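Local coordinates for multiple PDZ domain protein (PDB 4XH7) that probably serves as a signalling scaffold whose multiple PDZ domains, the fourth of which is described here, bind short C-terminal peptides of partner proteins, at residues Thr16-Ile21 with Asn83-Asn88. Sequence-based numbering, arbitrary orientation.
Sequences TKWQRI and NLLGEN
With CG of Trp18 beside its backbone N and anti to the carbonyl carbon (chi1 -79°), the far end of the indole comes up against Asn83 and Leu85, whose side chains both leave with CG anti to the backbone N (chi1 178° in each). Helix 5-22 precedes the first strand of the PDZ fold, and its Trp18 packs on Ile28 and Leu77 of the beta sheet and also meets the loop that leads from strand 82-83 to helix 89-97. The outer rim of the six-membered ring does the touching: CH2 of Trp18 lies 3.4 Å from OD1 of Asn83, and CZ3 of Trp18 is 4.0 Å from CD2 of Leu85. Both partners sit at the ring edge, and the asparagine amide is almost coplanar with the indole, consistent with a weak C-H...O approach of OD1 rather than a hydrogen bond. One ring face is met near its rim by CD1 of Ile21, while NE1 of Trp18 is hydrogen-bonded to Glu78, which also forms a salt bridge with Lys17. The rotation of the Asn83 amide is set by ND2, which donates to O of Leu85 at 2.9 Å and to OE1 of Glu87, fixing OD1 on the tryptophan side. With an alanine in place of Asn83, the Glu87 carboxylate and the Leu85 carbonyl would probably lose this donor and a gap would open beside the indole rim. Both acceptors belong to the type II beta turn from Leu84 to Glu87, in which Gly86 has positive phi. ND2 of Asn83 lies 2.8 Å from OE1 of Glu87, which sits in the amide plane and is met on its anti side.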
loop_
_atom_site.group_PDB
_atom_site.type_symbol
_atom_site.label_atom_id
_atom_site.label_comp_id
_atom_site.label_asym_id
_atom_site.label_seq_id
_atom_site.Cartn_x
_atom_site.Cartn_y
_atom_site.Cartn_z
ATOM N N THR A 16 10.775 8.782 0.780
ATOM C CA THR A 16 11.332 9.753 1.679
ATOM C C THR A 16 10.246 10.416 2.512
ATOM O O THR A 16 10.424 10.610 3.706
ATOM C CB THR A 16 12.138 10.817 0.891
ATOM O OG1 THR A 16 13.348 10.218 0.418
ATOM C CG2 THR A 16 12.502 11.948 1.764
ATOM N N LYS A 17 9.122 10.736 1.874
ATOM C CA LYS A 17 7.981 11.319 2.558
ATOM C C LYS A 17 7.536 10.455 3.726
ATOM O O LYS A 17 7.317 10.934 4.842
ATOM C CB LYS A 17 6.818 11.498 1.570
ATOM C CG LYS A 17 5.508 11.997 2.217
ATOM C CD LYS A 17 4.365 11.925 1.186
ATOM C CE LYS A 17 3.009 12.151 1.830
ATOM N NZ LYS A 17 1.938 12.087 0.801
ATOM N N TRP A 18 7.384 9.169 3.454
ATOM C CA TRP A 18 6.828 8.284 4.462
ATOM C C TRP A 18 7.877 7.857 5.470
ATOM O O TRP A 18 7.523 7.508 6.609
ATOM C CB TRP A 18 6.131 7.069 3.795
ATOM C CG TRP A 18 4.810 7.504 3.329
ATOM C CD1 TRP A 18 4.465 7.892 2.060
ATOM C CD2 TRP A 18 3.658 7.712 4.144
ATOM N NE1 TRP A 18 3.139 8.293 2.033
ATOM C CE2 TRP A 18 2.625 8.187 3.299
ATOM C CE3 TRP A 18 3.386 7.500 5.505
ATOM C CZ2 TRP A 18 1.328 8.452 3.764
ATOM C CZ3 TRP A 18 2.089 7.788 5.972
ATOM C CH2 TRP A 18 1.091 8.251 5.100
ATOM N N GLN A 19 9.157 7.880 5.087
ATOM C CA GLN A 19 10.192 7.691 6.109
ATOM C C GLN A 19 10.157 8.829 7.132
ATOM O O GLN A 19 10.286 8.600 8.348
ATOM C CB GLN A 19 11.584 7.571 5.457
ATOM C CG GLN A 19 11.778 6.231 4.756
ATOM C CD GLN A 19 12.887 6.267 3.743
ATOM O OE1 GLN A 19 13.462 7.326 3.476
ATOM N NE2 GLN A 19 13.205 5.112 3.175
ATOM N N ARG A 20 9.951 10.067 6.674
ATOM C CA ARG A 20 9.903 11.203 7.571
ATOM C C ARG A 20 8.633 11.138 8.445
ATOM O O ARG A 20 8.619 11.609 9.565
ATOM C CB ARG A 20 9.960 12.511 6.761
ATOM C CG ARG A 20 9.942 13.778 7.588
ATOM N N ILE A 21 7.564 10.503 7.951
ATOM C CA ILE A 21 6.367 10.358 8.751
ATOM C C ILE A 21 6.489 9.220 9.785
ATOM O O ILE A 21 6.161 9.406 10.963
ATOM C CB ILE A 21 5.131 10.118 7.827
ATOM C CG1 ILE A 21 4.825 11.410 7.044
ATOM C CG2 ILE A 21 3.917 9.687 8.667
ATOM C CD1 ILE A 21 3.786 11.157 5.913
ATOM N N ASN A 83 -4.168 9.476 1.418
ATOM C CA ASN A 83 -3.751 8.951 2.714
ATOM C C ASN A 83 -4.672 7.867 3.247
ATOM O O ASN A 83 -5.901 8.007 3.181
ATOM C CB ASN A 83 -3.709 10.081 3.750
ATOM C CG ASN A 83 -3.321 9.573 5.114
ATOM O OD1 ASN A 83 -2.183 9.181 5.303
ATOM N ND2 ASN A 83 -4.275 9.516 6.061
ATOM N N LEU A 84 -4.082 6.804 3.802
ATOM C CA LEU A 84 -4.864 5.799 4.487
ATOM C C LEU A 84 -4.540 5.717 5.975
ATOM O O LEU A 84 -5.362 5.237 6.763
ATOM C CB LEU A 84 -4.643 4.416 3.835
ATOM C CG LEU A 84 -4.994 4.303 2.356
ATOM C CD1 LEU A 84 -4.508 2.936 1.823
ATOM C CD2 LEU A 84 -6.477 4.465 2.169
ATOM N N LEU A 85 -3.330 6.130 6.381
ATOM C CA LEU A 85 -2.949 6.013 7.782
ATOM C C LEU A 85 -3.850 6.820 8.707
ATOM O O LEU A 85 -4.061 8.007 8.509
ATOM C CB LEU A 85 -1.487 6.449 7.968
ATOM C CG LEU A 85 -0.989 6.404 9.418
ATOM C CD1 LEU A 85 -1.041 4.958 9.953
ATOM C CD2 LEU A 85 0.421 6.936 9.464
ATOM N N GLY A 86 -4.423 6.152 9.699
ATOM C CA GLY A 86 -5.216 6.848 10.696
ATOM C C GLY A 86 -6.643 7.143 10.269
ATOM O O GLY A 86 -7.383 7.770 11.041
ATOM N N GLU A 87 -7.034 6.692 9.074
ATOM C CA GLU A 87 -8.391 6.877 8.593
ATOM C C GLU A 87 -9.327 5.815 9.174
ATOM O O GLU A 87 -8.884 4.792 9.700
ATOM C CB GLU A 87 -8.434 6.844 7.043
ATOM C CG GLU A 87 -7.486 7.854 6.309
ATOM C CD GLU A 87 -7.843 9.344 6.493
ATOM O OE1 GLU A 87 -7.006 10.216 6.141
ATOM O OE2 GLU A 87 -8.955 9.652 6.958
ATOM N N ASN A 88 -10.635 6.052 9.115
ATOM C CA ASN A 88 -11.552 5.046 9.644
ATOM C C ASN A 88 -11.809 3.926 8.647
ATOM O O ASN A 88 -11.424 4.013 7.474
ATOM C CB ASN A 88 -12.876 5.691 10.130
ATOM C CG ASN A 88 -13.722 6.303 9.006
ATOM O OD1 ASN A 88 -13.942 5.697 7.963
ATOM N ND2 ASN A 88 -14.239 7.501 9.255
#